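Local coordinates for malonyl CoA-acyl carrier protein transacylase (Synechocystis sp. PCC 6803 substr. Kazusa, PDB 4RR5), which catalyses transfer of the malonyl group from malonyl-CoA to holo-acyl carrier protein, giving malonyl-ACP and free CoA for fatty acid biosynthesis, at residues 56-65 and 107-118; 188-199 and 235-243. All coordinates share one frame; numbering follows the deposited sequence.

Contact 1 of 2, residues 56-65 and 107-118; sequences TQNTQPCLYV and LQLVKQRSEVMA. With ACT (acetate ion), chain B.
Gln60 drops its side chain between Val110, Arg113, Ser114 and Met117 and is gripped at both ends of its amide. Arg113 NH1 reaches Gln60 OE1 at 2.9 Å in a fairly straight bond; the oxygen lies in the guanidinium plane, but the donor stands above the amide plane, the two planes being 69° apart. Gln60 NE2 bonds Thr56 OG1 at 2.9 Å, in the amide plane, and makes a weak bond to Met117 SD, which together probably fix the turn of the amide. The same Arg113 NH1 holds an acetate ion, probably from the crystallisation liquor, through its O atom at 3.1 Å. The frame is a near-antiparallel helix pair, axes 8.2 Å apart at 157°, with reciprocal knobs-into-holes packing: Ser114 enters the hole formed by Thr56, Gln57, Gln60 and Pro61. Val110 CG1 lies 3.5 Å from Pro61 N, at the kink of helix 56-65. Leu107 CD1 meets Pro61 CB at 3.7 Å. With CG anti to its backbone N (chi1 170°), Tyr64 sets its ring obliquely against Val110 CG2 and Leu107 CB, and its hydroxyl bonds Phe103 O. In the second shell, Gln237 and Ser88, the probable nucleophile, bind Arg113 NH2, while Gln10 holds Thr56 OG1.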
loop_
_atom_site.group_PDB
_atom_site.type_symbol
_atom_site.label_atom_id
_atom_site.label_comp_id
_atom_site.label_asym_id
_atom_site.label_seq_id
_atom_site.Cartn_x
_atom_site.Cartn_y
_atom_site.Cartn_z
ATOM N N THR A 56 3.008 7.445 -10.247
ATOM C CA THR A 56 3.098 6.142 -9.589
ATOM C C THR A 56 4.391 5.366 -9.908
ATOM O O THR A 56 4.826 4.564 -9.095
ATOM C CB THR A 56 1.864 5.267 -9.935
ATOM O OG1 THR A 56 1.638 4.317 -8.881
ATOM C CG2 THR A 56 2.029 4.536 -11.269
ATOM N N GLN A 57 5.019 5.633 -11.056
ATOM C CA GLN A 57 6.285 4.980 -11.412
ATOM C C GLN A 57 7.465 5.513 -10.602
ATOM O O GLN A 57 8.510 4.874 -10.527
ATOM C CB GLN A 57 6.580 5.128 -12.916
ATOM C CG GLN A 57 6.864 6.556 -13.404
ATOM C CD GLN A 57 5.613 7.333 -13.805
ATOM O OE1 GLN A 57 4.494 6.815 -13.758
ATOM N NE2 GLN A 57 5.806 8.586 -14.222
ATOM N N ASN A 58 7.299 6.693 -10.015
ATOM C CA ASN A 58 8.245 7.201 -9.025
ATOM C C ASN A 58 7.819 6.798 -7.618
ATOM O O ASN A 58 8.603 6.267 -6.840
ATOM C CB ASN A 58 8.359 8.729 -9.106
ATOM C CG ASN A 58 8.947 9.218 -10.438
ATOM O OD1 ASN A 58 9.850 8.600 -11.006
ATOM N ND2 ASN A 58 8.432 10.341 -10.927
ATOM N N THR A 59 6.554 7.049 -7.310
ATOM C CA THR A 59 6.041 6.884 -5.962
ATOM C C THR A 59 6.220 5.472 -5.424
ATOM O O THR A 59 6.631 5.287 -4.274
ATOM C CB THR A 59 4.561 7.219 -5.888
ATOM O OG1 THR A 59 4.306 8.442 -6.593
ATOM C CG2 THR A 59 4.127 7.338 -4.432
ATOM N N GLN A 60 5.914 4.471 -6.241
ATOM C CA GLN A 60 5.894 3.127 -5.704
ATOM C C GLN A 60 7.303 2.680 -5.297
ATOM O O GLN A 60 7.510 2.314 -4.139
ATOM C CB GLN A 60 5.237 2.145 -6.684
ATOM C CG GLN A 60 3.765 2.432 -6.910
ATOM C CD GLN A 60 3.042 1.254 -7.535
ATOM O OE1 GLN A 60 3.377 0.096 -7.275
ATOM N NE2 GLN A 60 2.058 1.539 -8.371
ATOM N N PRO A 61 8.285 2.731 -6.213
ATOM C CA PRO A 61 9.589 2.290 -5.694
ATOM C C PRO A 61 10.152 3.221 -4.604
ATOM O O PRO A 61 10.871 2.746 -3.717
ATOM C CB PRO A 61 10.484 2.282 -6.942
ATOM C CG PRO A 61 9.782 3.119 -7.945
ATOM C CD PRO A 61 8.324 3.016 -7.658
ATOM N N CYS A 62 9.826 4.511 -4.656
ATOM C CA CYS A 62 10.235 5.404 -3.575
ATOM C C CYS A 62 9.652 4.977 -2.215
ATOM O O CYS A 62 10.389 4.883 -1.222
ATOM C CB CYS A 62 9.842 6.846 -3.882
ATOM S SG CYS A 62 11.005 7.696 -4.963
ATOM N N LEU A 63 8.343 4.720 -2.164
ATOM C CA LEU A 63 7.707 4.305 -0.916
ATOM C C LEU A 63 8.241 2.955 -0.443
ATOM O O LEU A 63 8.447 2.749 0.750
ATOM C CB LEU A 63 6.191 4.228 -1.079
ATOM C CG LEU A 63 5.439 5.550 -1.082
ATOM C CD1 LEU A 63 3.961 5.312 -1.347
ATOM C CD2 LEU A 63 5.637 6.281 0.240
ATOM N N TYR A 64 8.473 2.038 -1.380
ATOM C CA TYR A 64 8.980 0.728 -1.015
ATOM C C TYR A 64 10.379 0.816 -0.411
ATOM O O TYR A 64 10.665 0.180 0.595
ATOM C CB TYR A 64 8.991 -0.216 -2.223
ATOM C CG TYR A 64 9.743 -1.522 -1.979
ATOM C CD1 TYR A 64 11.115 -1.622 -2.214
ATOM C CD2 TYR A 64 9.076 -2.659 -1.522
ATOM C CE1 TYR A 64 11.801 -2.802 -2.003
ATOM C CE2 TYR A 64 9.754 -3.850 -1.309
ATOM C CZ TYR A 64 11.120 -3.910 -1.552
ATOM O OH TYR A 64 11.798 -5.086 -1.352
ATOM N N VAL A 65 11.261 1.576 -1.041
ATOM C CA VAL A 65 12.639 1.655 -0.583
ATOM C C VAL A 65 12.696 2.285 0.812
ATOM O O VAL A 65 13.421 1.821 1.699
ATOM C CB VAL A 65 13.513 2.466 -1.583
ATOM C CG1 VAL A 65 14.862 2.841 -0.956
ATOM C CG2 VAL A 65 13.705 1.689 -2.880
ATOM N N LEU A 107 12.296 -4.738 -4.910
ATOM C CA LEU A 107 12.384 -3.481 -5.633
ATOM C C LEU A 107 12.175 -3.728 -7.119
ATOM O O LEU A 107 11.474 -2.969 -7.784
ATOM C CB LEU A 107 13.733 -2.797 -5.376
ATOM C CG LEU A 107 13.906 -1.405 -5.992
ATOM C CD1 LEU A 107 12.660 -0.542 -5.792
ATOM C CD2 LEU A 107 15.101 -0.725 -5.379
ATOM N N GLN A 108 12.757 -4.804 -7.643
ATOM C CA GLN A 108 12.556 -5.121 -9.056
ATOM C C GLN A 108 11.071 -5.394 -9.364
ATOM O O GLN A 108 10.541 -4.906 -10.370
ATOM C CB GLN A 108 13.426 -6.306 -9.482
ATOM C CG GLN A 108 13.502 -6.491 -11.013
ATOM C CD GLN A 108 13.976 -5.234 -11.775
ATOM O OE1 GLN A 108 13.373 -4.840 -12.780
ATOM N NE2 GLN A 108 15.067 -4.629 -11.313
ATOM N N LEU A 109 10.394 -6.135 -8.485
ATOM C CA LEU A 109 8.951 -6.343 -8.619
ATOM C C LEU A 109 8.175 -5.033 -8.600
ATOM O O LEU A 109 7.318 -4.793 -9.453
ATOM C CB LEU A 109 8.435 -7.267 -7.511
ATOM C CG LEU A 109 8.937 -8.702 -7.643
ATOM C CD1 LEU A 109 8.619 -9.500 -6.411
ATOM C CD2 LEU A 109 8.297 -9.319 -8.880
ATOM N N VAL A 110 8.479 -4.178 -7.628
ATOM C CA VAL A 110 7.784 -2.914 -7.495
ATOM C C VAL A 110 8.004 -2.052 -8.731
ATOM O O VAL A 110 7.071 -1.424 -9.254
ATOM C CB VAL A 110 8.245 -2.193 -6.248
ATOM C CG1 VAL A 110 7.840 -0.722 -6.297
ATOM C CG2 VAL A 110 7.671 -2.893 -5.017
ATOM N N LYS A 111 9.237 -2.055 -9.223
ATOM C CA LYS A 111 9.595 -1.277 -10.400
ATOM C C LYS A 111 8.755 -1.688 -11.592
ATOM O O LYS A 111 8.223 -0.843 -12.310
ATOM C CB LYS A 111 11.075 -1.453 -10.703
ATOM C CG LYS A 111 11.616 -0.710 -11.895
ATOM C CD LYS A 111 13.124 -0.998 -11.959
ATOM C CE LYS A 111 13.828 -0.199 -13.030
ATOM N NZ LYS A 111 13.441 -0.690 -14.370
ATOM N N GLN A 112 8.629 -2.993 -11.797
ATOM C CA GLN A 112 7.850 -3.495 -12.918
ATOM C C GLN A 112 6.377 -3.221 -12.685
ATOM O O GLN A 112 5.686 -2.741 -13.583
ATOM C CB GLN A 112 8.088 -4.987 -13.139
ATOM C CG GLN A 112 7.284 -5.558 -14.301
ATOM C CD GLN A 112 7.660 -6.996 -14.616
ATOM O OE1 GLN A 112 8.699 -7.482 -14.162
ATOM N NE2 GLN A 112 6.815 -7.686 -15.395
ATOM N N ARG A 113 5.912 -3.502 -11.469
ATOM C CA ARG A 113 4.514 -3.308 -11.113
ATOM C C ARG A 113 4.064 -1.891 -11.425
ATOM O O ARG A 113 2.997 -1.683 -12.023
ATOM C CB ARG A 113 4.292 -3.600 -9.634
ATOM C CG ARG A 113 2.856 -3.476 -9.195
ATOM C CD ARG A 113 2.801 -3.183 -7.712
ATOM N NE ARG A 113 1.523 -3.545 -7.111
ATOM C CZ ARG A 113 0.727 -2.687 -6.481
ATOM N NH1 ARG A 113 1.076 -1.417 -6.361
ATOM N NH2 ARG A 113 -0.414 -3.103 -5.949
ATOM N N SER A 114 4.893 -0.925 -11.021
ATOM C CA SER A 114 4.569 0.491 -11.148
ATOM C C SER A 114 4.673 0.962 -12.595
ATOM O O SER A 114 4.004 1.926 -12.984
ATOM C CB SER A 114 5.477 1.345 -10.246
ATOM O OG SER A 114 6.847 1.263 -10.627
ATOM N N GLU A 115 5.495 0.290 -13.396
ATOM C CA GLU A 115 5.555 0.616 -14.820
ATOM C C GLU A 115 4.285 0.187 -15.541
ATOM O O GLU A 115 3.702 0.965 -16.304
ATOM C CB GLU A 115 6.774 -0.023 -15.475
ATOM C CG GLU A 115 8.014 0.816 -15.305
ATOM C CD GLU A 115 9.262 0.045 -15.600
ATOM O OE1 GLU A 115 9.165 -0.982 -16.310
ATOM O OE2 GLU A 115 10.331 0.463 -15.110
ATOM N N VAL A 116 3.888 -1.059 -15.297
ATOM C CA VAL A 116 2.640 -1.620 -15.780
ATOM C C VAL A 116 1.466 -0.683 -15.513
ATOM O O VAL A 116 0.742 -0.315 -16.433
ATOM C CB VAL A 116 2.354 -2.992 -15.105
ATOM C CG1 VAL A 116 0.903 -3.389 -15.281
ATOM C CG2 VAL A 116 3.302 -4.078 -15.623
ATOM N N MET A 117 1.295 -0.284 -14.251
ATOM C CA MET A 117 0.145 0.524 -13.848
ATOM C C MET A 117 0.221 1.935 -14.422
ATOM O O MET A 117 -0.805 2.526 -14.770
ATOM C CB MET A 117 0.032 0.567 -12.321
ATOM C CG MET A 117 -0.129 -0.811 -11.711
ATOM S SD MET A 117 -0.062 -0.826 -9.917
ATOM C CE MET A 117 -1.255 0.453 -9.587
ATOM N N ALA A 118 1.437 2.465 -14.535
ATOM C CA ALA A 118 1.648 3.778 -15.145
ATOM C C ALA A 118 1.265 3.792 -16.629
ATOM O O ALA A 118 0.742 4.780 -17.122
ATOM C CB ALA A 118 3.095 4.218 -14.974
HETATM C C ACT B . -1.678 1.615 -6.336
HETATM O O ACT B . -0.907 0.853 -5.678
HETATM O OXT ACT B . -1.141 2.532 -7.012
HETATM C CH3 ACT B . -3.180 1.470 -6.329
HETATM O O HOH W 1 9.670 2.968 -11.673
#

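Contact 2 of 2, residues 188-199 and 235-243; sequences HSSFMAQPSQSF and IQQMTGSVR
The active-site histidine of the acyltransferase, His188 (assigned by similarity), is held here by the turn that leads from Ile235 to the short strand 242-243. Its ND1 points at two backbone carbonyls: Gly240 O accepts at 2.8 Å, nearly in line with its own C=O bond, and Gln237 O adds a weak bond at 2.9 Å. Val242 CG2 lies over one ring face in a CH-pi contact, 3.7 Å from the ring centroid. Held in this way, the ring presents NE2 to Ser88 OG, the probable nucleophile. A leucine in place of His188 would probably leave the Gly240 carbonyl without its donor and take from Ser88 its bond to the histidine. Farther along, Met238 swings its CG to the side opposite its backbone N (chi1 -171°): its CG packs on Met192 CB, its SD lies 3.7 Å from Ser196 CB, and its CE reaches Phe199 CD2 at 3.6 Å. Thr239 CG2 fits between Ser189 O, Ala193 N and Ser196 CB. One water joins Ser196 OG and Ile235 O. Phe199 also packs against Gln112 and Arg113 of helix 103-119 and Tyr92 of helix 90-97, while Val242 bonds through its backbone to Ala149 and Asp151, adding the short, weakly bonded strand about 242-243 to the edge of the mixed sheet.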
loop_
_atom_site.group_PDB
_atom_site.type_symbol
_atom_site.label_atom_id
_atom_site.label_comp_id
_atom_site.label_asym_id
_atom_site.label_seq_id
_atom_site.Cartn_x
_atom_site.Cartn_y
_atom_site.Cartn_z
ATOM N N HIS A 188 -6.894 -1.679 -9.274
ATOM C CA HIS A 188 -7.673 -2.581 -8.426
ATOM C C HIS A 188 -9.053 -2.837 -9.012
ATOM O O HIS A 188 -10.076 -2.651 -8.355
ATOM C CB HIS A 188 -7.768 -2.023 -7.010
ATOM C CG HIS A 188 -6.455 -2.037 -6.300
ATOM N ND1 HIS A 188 -5.823 -3.205 -5.940
ATOM C CD2 HIS A 188 -5.622 -1.031 -5.942
ATOM C CE1 HIS A 188 -4.665 -2.920 -5.373
ATOM N NE2 HIS A 188 -4.517 -1.607 -5.365
ATOM N N SER A 189 -9.058 -3.261 -10.269
ATOM C CA SER A 189 -10.291 -3.562 -10.986
ATOM C C SER A 189 -9.932 -4.453 -12.148
ATOM O O SER A 189 -8.750 -4.612 -12.465
ATOM C CB SER A 189 -10.975 -2.289 -11.483
ATOM O OG SER A 189 -10.425 -1.872 -12.717
ATOM N N SER A 190 -10.938 -5.021 -12.797
ATOM C CA SER A 190 -10.687 -5.922 -13.914
ATOM C C SER A 190 -10.096 -5.192 -15.117
ATOM O O SER A 190 -9.580 -5.830 -16.018
ATOM C CB SER A 190 -11.969 -6.649 -14.321
ATOM O OG SER A 190 -12.926 -5.721 -14.813
ATOM N N PHE A 191 -10.128 -3.864 -15.133
ATOM C CA PHE A 191 -9.430 -3.134 -16.193
ATOM C C PHE A 191 -7.930 -3.400 -16.174
ATOM O O PHE A 191 -7.258 -3.251 -17.191
ATOM C CB PHE A 191 -9.701 -1.627 -16.098
ATOM C CG PHE A 191 -11.072 -1.241 -16.570
ATOM C CD1 PHE A 191 -11.398 -1.310 -17.910
ATOM C CD2 PHE A 191 -12.045 -0.840 -15.674
ATOM C CE1 PHE A 191 -12.664 -0.973 -18.349
ATOM C CE2 PHE A 191 -13.313 -0.498 -16.110
ATOM C CZ PHE A 191 -13.621 -0.567 -17.448
ATOM N N MET A 192 -7.399 -3.810 -15.031
ATOM C CA MET A 192 -5.964 -4.089 -14.933
ATOM C C MET A 192 -5.612 -5.480 -15.452
ATOM O O MET A 192 -4.443 -5.862 -15.426
ATOM C CB MET A 192 -5.464 -3.957 -13.484
ATOM C CG MET A 192 -5.465 -2.547 -12.903
ATOM S SD MET A 192 -4.556 -1.366 -13.904
ATOM C CE MET A 192 -5.924 -0.554 -14.714
ATOM N N ALA A 193 -6.617 -6.217 -15.930
ATOM C CA ALA A 193 -6.442 -7.612 -16.337
ATOM C C ALA A 193 -5.229 -7.841 -17.239
ATOM O O ALA A 193 -4.283 -8.508 -16.825
ATOM C CB ALA A 193 -7.711 -8.127 -17.022
ATOM N N GLN A 194 -5.240 -7.302 -18.456
ATOM C CA GLN A 194 -4.147 -7.576 -19.389
ATOM C C GLN A 194 -2.811 -7.065 -18.854
ATOM O O GLN A 194 -1.822 -7.788 -18.906
ATOM C CB GLN A 194 -4.423 -6.978 -20.767
ATOM C CG GLN A 194 -5.880 -6.991 -21.157
ATOM C CD GLN A 194 -6.070 -6.714 -22.634
ATOM O OE1 GLN A 194 -5.093 -6.520 -23.361
ATOM N NE2 GLN A 194 -7.328 -6.689 -23.087
ATOM N N PRO A 195 -2.772 -5.822 -18.337
ATOM C CA PRO A 195 -1.582 -5.414 -17.583
ATOM C C PRO A 195 -1.223 -6.353 -16.425
ATOM O O PRO A 195 -0.065 -6.730 -16.284
ATOM C CB PRO A 195 -1.985 -4.038 -17.057
ATOM C CG PRO A 195 -2.855 -3.497 -18.134
ATOM C CD PRO A 195 -3.658 -4.669 -18.599
ATOM N N SER A 196 -2.202 -6.733 -15.610
ATOM C CA SER A 196 -1.940 -7.630 -14.489
ATOM C C SER A 196 -1.516 -9.044 -14.907
ATOM O O SER A 196 -0.983 -9.784 -14.083
ATOM C CB SER A 196 -3.173 -7.737 -13.585
ATOM O OG SER A 196 -3.235 -9.000 -12.931
ATOM N N GLN A 197 -1.749 -9.437 -16.160
ATOM C CA GLN A 197 -1.461 -10.820 -16.539
ATOM C C GLN A 197 -0.030 -11.002 -17.074
ATOM O O GLN A 197 0.539 -12.084 -16.948
ATOM C CB GLN A 197 -2.515 -11.333 -17.535
ATOM C CG GLN A 197 -2.123 -11.420 -19.007
ATOM C CD GLN A 197 -3.243 -12.051 -19.852
ATOM O OE1 GLN A 197 -3.999 -12.902 -19.367
ATOM N NE2 GLN A 197 -3.365 -11.615 -21.107
ATOM N N SER A 198 0.584 -9.957 -17.617
ATOM C CA SER A 198 2.000 -10.083 -17.977
ATOM C C SER A 198 2.930 -10.023 -16.749
ATOM O O SER A 198 3.927 -10.759 -16.659
ATOM C CB SER A 198 2.405 -9.006 -18.976
ATOM O OG SER A 198 3.673 -9.320 -19.542
ATOM N N PHE A 199 2.599 -9.132 -15.820
ATOM C CA PHE A 199 3.322 -8.995 -14.559
ATOM C C PHE A 199 3.209 -10.269 -13.715
ATOM O O PHE A 199 4.155 -10.648 -13.022
ATOM C CB PHE A 199 2.789 -7.771 -13.791
ATOM C CG PHE A 199 3.347 -7.618 -12.400
ATOM C CD1 PHE A 199 4.706 -7.421 -12.191
ATOM C CD2 PHE A 199 2.499 -7.650 -11.298
ATOM C CE1 PHE A 199 5.218 -7.273 -10.903
ATOM C CE2 PHE A 199 2.997 -7.498 -10.018
ATOM C CZ PHE A 199 4.365 -7.309 -9.816
ATOM N N ILE A 235 -0.545 -11.960 -6.552
ATOM C CA ILE A 235 -0.895 -12.045 -7.968
ATOM C C ILE A 235 -2.322 -11.580 -8.219
ATOM O O ILE A 235 -2.610 -10.953 -9.240
ATOM C CB ILE A 235 -0.714 -13.491 -8.495
ATOM C CG1 ILE A 235 0.777 -13.772 -8.726
ATOM C CG2 ILE A 235 -1.527 -13.726 -9.780
ATOM C CD1 ILE A 235 1.069 -15.177 -9.124
ATOM N N GLN A 236 -3.209 -11.860 -7.269
ATOM C CA GLN A 236 -4.598 -11.433 -7.367
ATOM C C GLN A 236 -4.823 -9.951 -7.009
ATOM O O GLN A 236 -5.892 -9.393 -7.268
ATOM C CB GLN A 236 -5.459 -12.321 -6.477
ATOM C CG GLN A 236 -5.625 -13.721 -7.039
ATOM C CD GLN A 236 -6.170 -14.705 -6.024
ATOM O OE1 GLN A 236 -6.508 -14.333 -4.902
ATOM N NE2 GLN A 236 -6.260 -15.969 -6.414
ATOM N N GLN A 237 -3.810 -9.306 -6.441
ATOM C CA GLN A 237 -4.013 -8.005 -5.823
ATOM C C GLN A 237 -4.306 -6.894 -6.821
ATOM O O GLN A 237 -5.066 -5.977 -6.526
ATOM C CB GLN A 237 -2.792 -7.624 -4.997
ATOM C CG GLN A 237 -2.924 -6.299 -4.270
ATOM C CD GLN A 237 -1.585 -5.687 -3.999
ATOM O OE1 GLN A 237 -0.743 -5.603 -4.903
ATOM N NE2 GLN A 237 -1.359 -5.274 -2.756
ATOM N N MET A 238 -3.707 -6.972 -8.003
ATOM C CA MET A 238 -3.752 -5.821 -8.874
ATOM C C MET A 238 -5.139 -5.597 -9.475
ATOM O O MET A 238 -5.514 -4.453 -9.762
ATOM C CB MET A 238 -2.711 -5.944 -9.981
ATOM C CG MET A 238 -2.582 -4.657 -10.783
ATOM S SD MET A 238 -1.441 -4.761 -12.151
ATOM C CE MET A 238 0.100 -4.980 -11.259
ATOM N N THR A 239 -5.898 -6.675 -9.667
ATOM C CA THR A 239 -7.255 -6.572 -10.216
ATOM C C THR A 239 -8.324 -6.598 -9.129
ATOM O O THR A 239 -9.518 -6.419 -9.400
ATOM C CB THR A 239 -7.554 -7.702 -11.196
ATOM O OG1 THR A 239 -7.238 -8.956 -10.573
ATOM C CG2 THR A 239 -6.736 -7.533 -12.464
ATOM N N GLY A 240 -7.881 -6.805 -7.897
ATOM C CA GLY A 240 -8.782 -7.032 -6.797
ATOM C C GLY A 240 -8.790 -5.893 -5.826
ATOM O O GLY A 240 -7.939 -5.006 -5.884
ATOM N N SER A 241 -9.760 -5.934 -4.921
ATOM C CA SER A 241 -10.012 -4.849 -3.993
ATOM C C SER A 241 -9.109 -4.920 -2.771
ATOM O O SER A 241 -8.727 -5.998 -2.323
ATOM C CB SER A 241 -11.477 -4.853 -3.556
ATOM O OG SER A 241 -11.773 -3.682 -2.807
ATOM N N VAL A 242 -8.773 -3.748 -2.247
ATOM C CA VAL A 242 -7.996 -3.641 -1.028
ATOM C C VAL A 242 -8.935 -3.618 0.185
ATOM O O VAL A 242 -9.601 -2.605 0.487
ATOM C CB VAL A 242 -7.102 -2.391 -1.054
ATOM C CG1 VAL A 242 -6.373 -2.234 0.258
ATOM C CG2 VAL A 242 -6.105 -2.507 -2.196
ATOM N N ARG A 243 -8.989 -4.759 0.861
ATOM C CA ARG A 243 -9.845 -4.945 2.020
ATOM C C ARG A 243 -9.143 -4.488 3.296
ATOM O O ARG A 243 -8.865 -5.292 4.191
ATOM C CB ARG A 243 -10.252 -6.407 2.098
ATOM C CG ARG A 243 -10.791 -6.868 0.753
ATOM C CD ARG A 243 -10.977 -8.351 0.662
ATOM N NE ARG A 243 -11.768 -8.831 1.786
ATOM C CZ ARG A 243 -12.043 -10.106 2.008
ATOM N NH1 ARG A 243 -11.588 -11.040 1.180
ATOM N NH2 ARG A 243 -12.766 -10.434 3.064
HETATM O O HOH W 2 -4.744 -9.072 -10.281
HETATM O O HOH W 3 -0.714 -9.926 -10.959
#

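From the N terminus, helix 56-76 comes first; the chain then passes through strand 83-86, the Ser88 turn and helix 90-97 before helix 103-119 returns to close contact 1. Contact 2 opens only later, at His188, and closes after 35 residues that include helix 227-235, so the two loops follow in series and neither nest nor cross. Contact 1 pairs helix 56-76 with helix 103-119, near helices 25-38 and 90-97, whereas contact 2 ties the His188 loop and the start of helix 193-204 to the turn that leads into strand 242-243. They meet at Arg113 and Gln237, and where Pro195 packs on Val116. Ser88, within the loop closed by contact 1, brings the two contacts to one site.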